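Fusion protein of Nuclear RNA export factor 2 and Protein panoramix (Drosophila melanogaster, PDB 6IEW) joins the UBA-like TAP-C domain of an RNA export factor to its Panoramix partner, both belonging to a nuclear complex that silences transposons cotranscriptionally in the ovary. Local coordinates at residues L13-V18 with R39-F44; I53-F58 with D72-A77. One frame throughout, in Å; residues are numbered along the deposited sequence. Where two conformers were deposited one is given.

How the contacts relate
Contact 1 lies in the core of the Nxf2 UBA domain, its centre about 3 Å from the centre of the chain, and joins helix 4-19 to helix 37-49 mainly by apolar side chains, with no hydrogen bond across it. Contact 2 sits nearer the surface and joins the tail that follows helix 37-49 to the Panoramix helix 70-93, so it crosses the two parts of the engineered fusion. There the chemistry is mixed: an aromatic ring is packed against a helix, while a salt bridge, hydrogen bonds and waters occupy the more exposed side. The two centres are 13 Å apart, and Phe44 links them, its CB meeting Phe15 in contact 1 and its ring packing on Phe58 and Ala77 of contact 2.

Contact 1: residues L13-V18 with R39-F44; sequences LLFQEV and RALKLF
Phe15 of helix 4-19 reaches across the core of the three-helix UBA fold to Ala40, Leu41 and Phe44 on helix 37-49. The short helix segments run at 41° to each other, their axes 10.7 Å apart, a gap that the Phe15 side chain fills together with the small Ala40. From CB, the side chain leaves with CG anti to the backbone N (chi1 174°), which carries the ring toward the second helix. CD1 comes first to Ala40 CB, at 3.7 Å, and also touches Leu41 CD2. Farther out, CE1 lies 3.4 Å from Ala40 O, whose carbonyl already accepts the helical hydrogen bond from Phe44 N. At the far end, CZ meets Phe44 CB, which lies at the edge of the Phe15 ring, near its plane. Alanine suits position 40 because its lone methyl lets the ring approach the helix backbone. Ile29 and Val30 of helix 23-32 also pack on Phe15, bringing the third helix of the domain into the same core. One turn along helix 4-19, Val18 offers a compact branch to Leu41, whose side chain crosses it at about a right angle. The Panoramix residue Val84 touches both. The closest approach of the pair is Leu41 CD2 to Val18 CG1, 3.8 Å.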
ATOM      1  N   LEU A  13       4.373   7.125   3.083  1.00 10.26           N
ATOM      2  CA  LEU A  13       4.156   6.451   4.361  1.00 10.77           C
ATOM      3  C   LEU A  13       2.686   6.109   4.591  1.00  9.97           C
ATOM      4  O   LEU A  13       2.380   5.079   5.197  1.00 11.26           O
ATOM      5  CB  LEU A  13       4.709   7.285   5.518  1.00 15.62           C
ATOM      6  CG  LEU A  13       6.221   7.284   5.739  1.00 15.62           C
ATOM      7  CD1 LEU A  13       6.548   7.709   7.164  1.00 17.94           C
ATOM      8  CD2 LEU A  13       6.792   5.911   5.441  1.00 18.15           C
ATOM      9  N   LEU A  14       1.768   6.971   4.153  1.00 12.34           N
ATOM     10  CA  LEU A  14       0.340   6.656   4.200  1.00 12.72           C
ATOM     11  C   LEU A  14       0.074   5.292   3.579  1.00 11.29           C
ATOM     12  O   LEU A  14      -0.596   4.435   4.169  1.00 11.94           O
ATOM     13  CB  LEU A  14      -0.402   7.721   3.394  1.00 17.91           C
ATOM     14  CG  LEU A  14      -1.658   8.474   3.819  1.00 35.59           C
ATOM     15  CD1 LEU A  14      -1.775   8.603   5.326  1.00 20.42           C
ATOM     16  CD2 LEU A  14      -1.592   9.844   3.155  1.00 25.09           C
ATOM     17  N   PHE A  15       0.618   5.071   2.385  1.00 10.47           N
ATOM     18  CA  PHE A  15       0.415   3.814   1.679  1.00  8.98           C
ATOM     19  C   PHE A  15       1.219   2.692   2.319  1.00 10.16           C
ATOM     20  O   PHE A  15       0.729   1.560   2.446  1.00  9.93           O
ATOM     21  CB  PHE A  15       0.813   4.012   0.217  1.00  9.59           C
ATOM     22  CG  PHE A  15       0.802   2.759  -0.603  1.00 10.00           C
ATOM     23  CD1 PHE A  15      -0.349   2.358  -1.261  1.00 10.85           C
ATOM     24  CD2 PHE A  15       1.954   2.000  -0.745  1.00 11.85           C
ATOM     25  CE1 PHE A  15      -0.356   1.211  -2.031  1.00 12.23           C
ATOM     26  CE2 PHE A  15       1.953   0.848  -1.515  1.00 11.39           C
ATOM     27  CZ  PHE A  15       0.795   0.454  -2.157  1.00 12.39           C
ATOM     28  N   GLN A  16       2.459   2.985   2.725  1.00  8.86           N
ATOM     29  CA  GLN A  16       3.286   1.966   3.358  1.00  9.22           C
ATOM     30  C   GLN A  16       2.648   1.453   4.642  1.00 10.22           C
ATOM     31  O   GLN A  16       2.696   0.250   4.929  1.00 10.74           O
ATOM     32  CB  GLN A  16       4.693   2.507   3.633  1.00 11.52           C
ATOM     33  CG  GLN A  16       5.632   1.460   4.233  1.00 12.51           C
ATOM     34  CD  GLN A  16       7.089   1.892   4.263  1.00 23.11           C
ATOM     35  OE1 GLN A  16       7.443   2.885   4.890  1.00 28.41           O
ATOM     36  NE2 GLN A  16       7.944   1.129   3.592  1.00 26.48           N
ATOM     37  N   GLU A  17       2.044   2.349   5.429  1.00 10.54           N
ATOM     38  CA  GLU A  17       1.448   1.936   6.695  0.55 10.53           C
ATOM     39  C   GLU A  17       0.271   0.995   6.470  1.00 11.19           C
ATOM     40  O   GLU A  17       0.099   0.017   7.206  1.00 11.52           O
ATOM     41  CB  GLU A  17       1.017   3.168   7.495  0.55 11.77           C
ATOM     42  CG  GLU A  17       0.590   2.877   8.932  0.55 15.21           C
ATOM     43  CD  GLU A  17      -0.849   2.399   9.043  0.55 20.72           C
ATOM     44  OE1 GLU A  17      -1.661   2.727   8.152  0.55 15.17           O
ATOM     45  OE2 GLU A  17      -1.165   1.690  10.023  0.55 25.95           O
ATOM     46  N   VAL A  18      -0.550   1.277   5.459  1.00 10.05           N
ATOM     47  CA  VAL A  18      -1.712   0.433   5.185  1.00 10.22           C
ATOM     48  C   VAL A  18      -1.276  -0.945   4.711  1.00 12.01           C
ATOM     49  O   VAL A  18      -1.769  -1.971   5.194  1.00 11.03           O
ATOM     50  CB  VAL A  18      -2.644   1.114   4.167  1.00  9.63           C
ATOM     51  CG1 VAL A  18      -3.747   0.150   3.726  1.00 11.08           C
ATOM     52  CG2 VAL A  18      -3.225   2.388   4.755  1.00 12.21           C
ATOM     53  N   ARG A  39      -6.072   5.416  -5.431  1.00 11.17           N
ATOM     54  CA  ARG A  39      -5.663   4.724  -6.648  1.00 10.05           C
ATOM     55  C   ARG A  39      -4.489   3.789  -6.388  1.00 11.07           C
ATOM     56  O   ARG A  39      -4.403   2.712  -6.990  1.00 12.70           O
ATOM     57  CB  ARG A  39      -5.337   5.725  -7.756  1.00 13.87           C
ATOM     58  CG  ARG A  39      -6.555   6.470  -8.271  1.00 21.21           C
ATOM     59  CD  ARG A  39      -6.342   6.995  -9.683  1.00 27.74           C
ATOM     60  NE  ARG A  39      -5.148   7.828  -9.792  1.00 24.97           N
ATOM     61  CZ  ARG A  39      -5.112   9.126  -9.499  1.00 23.69           C
ATOM     62  NH1 ARG A  39      -6.204   9.742  -9.062  1.00 26.29           N
ATOM     63  NH2 ARG A  39      -3.985   9.805  -9.626  1.00 19.41           N
ATOM     64  N   ALA A  40      -3.582   4.177  -5.487  1.00  9.91           N
ATOM     65  CA  ALA A  40      -2.444   3.318  -5.170  1.00  9.31           C
ATOM     66  C   ALA A  40      -2.891   2.029  -4.492  1.00  9.13           C
ATOM     67  O   ALA A  40      -2.368   0.949  -4.794  1.00  9.29           O
ATOM     68  CB  ALA A  40      -1.437   4.072  -4.302  1.00 10.41           C
ATOM     69  N   LEU A  41      -3.858   2.118  -3.577  1.00  8.38           N
ATOM     70  CA  LEU A  41      -4.368   0.912  -2.932  1.00  9.87           C
ATOM     71  C   LEU A  41      -5.016  -0.015  -3.950  1.00  9.60           C
ATOM     72  O   LEU A  41      -4.777  -1.231  -3.944  1.00  9.72           O
ATOM     73  CB  LEU A  41      -5.355   1.283  -1.825  1.00  9.48           C
ATOM     74  CG  LEU A  41      -4.751   2.043  -0.644  1.00 11.80           C
ATOM     75  CD1 LEU A  41      -5.849   2.491   0.309  1.00 11.04           C
ATOM     76  CD2 LEU A  41      -3.721   1.194   0.087  1.00 12.07           C
ATOM     77  N   LYS A  42      -5.837   0.544  -4.846  1.00 10.24           N
ATOM     78  CA  LYS A  42      -6.448  -0.268  -5.893  1.00 10.81           C
ATOM     79  C   LYS A  42      -5.391  -0.892  -6.794  1.00  9.51           C
ATOM     80  O   LYS A  42      -5.520  -2.052  -7.211  1.00 11.03           O
ATOM     81  CB  LYS A  42      -7.402   0.584  -6.732  1.00 12.17           C
ATOM     82  CG  LYS A  42      -8.626   1.077  -5.991  1.00 12.63           C
ATOM     83  CD  LYS A  42      -9.511   1.887  -6.920  1.00 13.84           C
ATOM     84  CE  LYS A  42     -10.769   2.356  -6.211  1.00 20.37           C
ATOM     85  NZ  LYS A  42     -11.622   3.187  -7.110  1.00 21.69           N
ATOM     86  N   LEU A  43      -4.349  -0.128  -7.121  1.00  9.36           N
ATOM     87  CA  LEU A  43      -3.290  -0.648  -7.976  1.00 11.23           C
ATOM     88  C   LEU A  43      -2.536  -1.780  -7.294  1.00 10.01           C
ATOM     89  O   LEU A  43      -2.187  -2.777  -7.937  1.00 11.34           O
ATOM     90  CB  LEU A  43      -2.347   0.490  -8.368  1.00 10.17           C
ATOM     91  CG  LEU A  43      -1.179   0.112  -9.274  1.00 13.79           C
ATOM     92  CD1 LEU A  43      -1.671  -0.517 -10.568  1.00 13.58           C
ATOM     93  CD2 LEU A  43      -0.314   1.328  -9.564  1.00 12.92           C
ATOM     94  N   PHE A  44      -2.281  -1.649  -5.991  1.00  9.46           N
ATOM     95  CA  PHE A  44      -1.655  -2.734  -5.241  1.00  8.37           C
ATOM     96  C   PHE A  44      -2.489  -4.007  -5.314  1.00  9.00           C
ATOM     97  O   PHE A  44      -1.958  -5.099  -5.548  1.00 10.22           O
ATOM     98  CB  PHE A  44      -1.452  -2.310  -3.784  1.00  8.74           C
ATOM     99  CG  PHE A  44      -1.244  -3.464  -2.838  1.00  9.31           C
ATOM    100  CD1 PHE A  44      -0.198  -4.359  -3.023  1.00  9.46           C
ATOM    101  CD2 PHE A  44      -2.093  -3.650  -1.760  1.00 10.03           C
ATOM    102  CE1 PHE A  44      -0.016  -5.423  -2.152  1.00 12.42           C
ATOM    103  CE2 PHE A  44      -1.913  -4.701  -0.884  1.00 11.06           C
ATOM    104  CZ  PHE A  44      -0.877  -5.595  -1.081  1.00 12.00           C
TER

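Contact 2: residues I53-F58 with D72-A77; sequences IPDLAF and DKRSLA
Arg74 sets its CA over one face of the Phe58 ring, 3.9 Å from the centroid, in a CH-pi contact, while CB and CG pass along the rim by CZ and CE2. The engineered fusion places this Nxf2 tail and the Nxf2-interacting region of Panoramix, which carries Arg74, in one chain. A turn at chi3 (-60°) brings the guanidinium round so that CE2 of Phe58 lies over the centre of one face, 3.5 Å from Arg74 CZ. With the two planes 75° apart, this is no parallel stack. The guanidinium edge faces the loop: NH1 and NH2 both donate end-on to Ile53 O, at 2.9 Å each, and NH2 also forms a 2.8 Å salt bridge with the anti lone pair of Asp55 OD1. Both acceptors lie in the guanidinium plane, and together they fix its rotation. Arginine fits this geometry: its aliphatic part packs along the ring's rim while its flat end donates to several acceptors. One water links Arg74 NE to Asp55 OD1, and another joins Lys73 NZ to Phe58 O. Ala77, small enough to let the ring come close, puts CB 3.6 Å from Phe58 CE1 at the ring edge. Asn48 OD1 of helix 37-49 accepts from Arg74 NH1; Ile53 leans on Ile29, so residues 53-58 rest on helix 23-32 as well as on Panoramix helix 70-93, which also touches helix 37-49 directly through Ala77 and Phe44.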
ATOM      1  N   ILE A  53       3.464  -8.867  -7.294  1.00 10.92           N
ATOM      2  CA  ILE A  53       4.024  -8.458  -6.006  1.00 10.57           C
ATOM      3  C   ILE A  53       4.799  -9.631  -5.418  1.00  9.72           C
ATOM      4  O   ILE A  53       4.189 -10.588  -4.914  1.00 10.84           O
ATOM      5  CB  ILE A  53       2.932  -7.981  -5.038  1.00 10.07           C
ATOM      6  CG1 ILE A  53       2.077  -6.880  -5.672  1.00 11.01           C
ATOM      7  CG2 ILE A  53       3.560  -7.483  -3.735  1.00 13.56           C
ATOM      8  CD1 ILE A  53       2.820  -5.575  -5.914  1.00 12.92           C
ATOM      9  N   PRO A  54       6.129  -9.609  -5.452  1.00  9.00           N
ATOM     10  CA  PRO A  54       6.898 -10.726  -4.897  1.00  9.49           C
ATOM     11  C   PRO A  54       6.667 -10.882  -3.401  1.00  9.76           C
ATOM     12  O   PRO A  54       6.325  -9.927  -2.702  1.00  9.81           O
ATOM     13  CB  PRO A  54       8.354 -10.329  -5.178  1.00 11.82           C
ATOM     14  CG  PRO A  54       8.272  -9.337  -6.301  1.00 12.65           C
ATOM     15  CD  PRO A  54       6.996  -8.591  -6.073  1.00 10.42           C
ATOM     16  N   ASP A  55       6.868 -12.111  -2.914  1.00  8.67           N
ATOM     17  CA  ASP A  55       6.847 -12.364  -1.477  1.00  9.46           C
ATOM     18  C   ASP A  55       7.739 -11.380  -0.726  1.00 11.48           C
ATOM     19  O   ASP A  55       7.364 -10.869   0.335  1.00  9.67           O
ATOM     20  CB  ASP A  55       7.328 -13.786  -1.182  1.00  9.71           C
ATOM     21  CG  ASP A  55       6.245 -14.834  -1.341  1.00 11.92           C
ATOM     22  OD1 ASP A  55       5.138 -14.511  -1.815  1.00 14.78           O
ATOM     23  OD2 ASP A  55       6.512 -16.000  -0.977  1.00 13.58           O
ATOM     24  N   LEU A  56       8.931 -11.101  -1.261  1.00  9.05           N
ATOM     25  CA  LEU A  56       9.878 -10.253  -0.547  1.00  8.54           C
ATOM     26  C   LEU A  56       9.428  -8.800  -0.455  1.00  9.58           C
ATOM     27  O   LEU A  56      10.059  -8.022   0.268  1.00 10.26           O
ATOM     28  CB  LEU A  56      11.286 -10.349  -1.158  1.00 11.08           C
ATOM     29  CG  LEU A  56      11.565  -9.966  -2.617  1.00 10.15           C
ATOM     30  CD1 LEU A  56      11.511  -8.459  -2.857  1.00 11.03           C
ATOM     31  CD2 LEU A  56      12.930 -10.498  -3.024  1.00 10.71           C
ATOM     32  N   ALA A  57       8.374  -8.413  -1.175  1.00  8.69           N
ATOM     33  CA  ALA A  57       7.877  -7.050  -1.057  1.00  8.98           C
ATOM     34  C   ALA A  57       7.185  -6.791   0.269  1.00 10.54           C
ATOM     35  O   ALA A  57       6.945  -5.629   0.598  1.00  9.34           O
ATOM     36  CB  ALA A  57       6.931  -6.729  -2.214  1.00  8.33           C
ATOM     37  N   PHE A  58       6.872  -7.829   1.038  1.00  7.43           N
ATOM     38  CA  PHE A  58       6.134  -7.662   2.283  1.00  8.64           C
ATOM     39  C   PHE A  58       7.104  -7.535   3.446  1.00  9.76           C
ATOM     40  O   PHE A  58       7.951  -8.411   3.662  1.00  9.94           O
ATOM     41  CB  PHE A  58       5.149  -8.814   2.470  1.00  9.64           C
ATOM     42  CG  PHE A  58       4.075  -8.830   1.428  1.00  9.07           C
ATOM     43  CD1 PHE A  58       2.979  -7.990   1.544  1.00 10.57           C
ATOM     44  CD2 PHE A  58       4.184  -9.636   0.309  1.00 11.96           C
ATOM     45  CE1 PHE A  58       1.999  -7.977   0.575  1.00  8.99           C
ATOM     46  CE2 PHE A  58       3.203  -9.625  -0.664  1.00 11.29           C
ATOM     47  CZ  PHE A  58       2.111  -8.793  -0.528  1.00 11.85           C
ATOM     48  N   ASP A  72       0.626 -15.229   4.782  1.00 10.85           N
ATOM     49  CA  ASP A  72      -0.274 -14.557   5.711  1.00  9.59           C
ATOM     50  C   ASP A  72      -0.019 -13.058   5.780  1.00 10.06           C
ATOM     51  O   ASP A  72      -0.949 -12.290   6.050  1.00 10.31           O
ATOM     52  CB  ASP A  72      -0.209 -15.209   7.090  1.00  9.70           C
ATOM     53  CG  ASP A  72      -0.904 -16.563   7.122  1.00 10.41           C
ATOM     54  OD1 ASP A  72      -1.595 -16.898   6.137  1.00 14.09           O
ATOM     55  OD2 ASP A  72      -0.753 -17.285   8.123  1.00 13.98           O
ATOM     56  N   LYS A  73       1.221 -12.625   5.547  1.00  9.01           N
ATOM     57  CA  LYS A  73       1.479 -11.196   5.403  1.00  7.46           C
ATOM     58  C   LYS A  73       0.775 -10.642   4.173  1.00  9.04           C
ATOM     59  O   LYS A  73       0.214  -9.538   4.210  1.00  8.75           O
ATOM     60  CB  LYS A  73       2.983 -10.943   5.310  1.00 10.44           C
ATOM     61  CG  LYS A  73       3.728 -11.141   6.620  1.00 10.31           C
ATOM     62  CD  LYS A  73       5.235 -11.093   6.424  1.00  9.54           C
ATOM     63  CE  LYS A  73       5.948 -11.159   7.760  1.00 12.11           C
ATOM     64  NZ  LYS A  73       7.419 -11.327   7.598  1.00 13.54           N
ATOM     65  N   ARG A  74       0.807 -11.391   3.070  1.00  9.52           N
ATOM     66  CA  ARG A  74       0.141 -10.959   1.849  1.00  9.17           C
ATOM     67  C   ARG A  74      -1.360 -10.833   2.064  1.00  9.79           C
ATOM     68  O   ARG A  74      -1.972  -9.827   1.686  1.00 10.51           O
ATOM     69  CB  ARG A  74       0.439 -11.956   0.729  1.00  8.68           C
ATOM     70  CG  ARG A  74      -0.163 -11.592  -0.611  1.00  9.36           C
ATOM     71  CD  ARG A  74       0.098 -12.685  -1.640  1.00  8.27           C
ATOM     72  NE  ARG A  74       1.524 -12.918  -1.868  1.00  9.40           N
ATOM     73  CZ  ARG A  74       2.262 -12.245  -2.747  1.00 10.53           C
ATOM     74  NH1 ARG A  74       1.722 -11.279  -3.481  1.00 10.99           N
ATOM     75  NH2 ARG A  74       3.548 -12.534  -2.889  1.00 11.00           N
ATOM     76  N   SER A  75      -1.974 -11.854   2.668  1.00 10.05           N
ATOM     77  CA  SER A  75      -3.412 -11.806   2.911  1.00  7.71           C
ATOM     78  C   SER A  75      -3.778 -10.646   3.821  1.00  9.62           C
ATOM     79  O   SER A  75      -4.795  -9.975   3.606  1.00 11.25           O
ATOM     80  CB  SER A  75      -3.889 -13.122   3.518  1.00 11.24           C
ATOM     81  OG  SER A  75      -3.810 -14.173   2.573  1.00 13.18           O
ATOM     82  N   LEU A  76      -2.962 -10.398   4.847  1.00  9.76           N
ATOM     83  CA  LEU A  76      -3.243  -9.288   5.752  1.00  7.88           C
ATOM     84  C   LEU A  76      -3.117  -7.949   5.035  1.00  9.00           C
ATOM     85  O   LEU A  76      -3.929  -7.042   5.254  1.00 10.24           O
ATOM     86  CB  LEU A  76      -2.307  -9.349   6.959  1.00  9.05           C
ATOM     87  CG  LEU A  76      -2.451  -8.236   8.001  1.00 10.47           C
ATOM     88  CD1 LEU A  76      -3.867  -8.181   8.565  1.00 10.95           C
ATOM     89  CD2 LEU A  76      -1.436  -8.419   9.120  1.00 12.50           C
ATOM     90  N   ALA A  77      -2.109  -7.813   4.171  1.00  9.73           N
ATOM     91  CA  ALA A  77      -1.908  -6.564   3.442  1.00  9.03           C
ATOM     92  C   ALA A  77      -3.086  -6.271   2.522  1.00 10.34           C
ATOM     93  O   ALA A  77      -3.584  -5.141   2.465  1.00 10.10           O
ATOM     94  CB  ALA A  77      -0.617  -6.654   2.626  1.00  9.59           C
TER
HETATM   95  O   HOH W   1       2.229 -15.543  -0.765  1.00 21.43           O
HETATM   96  O   HOH W   2       8.843 -10.282   5.564  1.00 12.05           O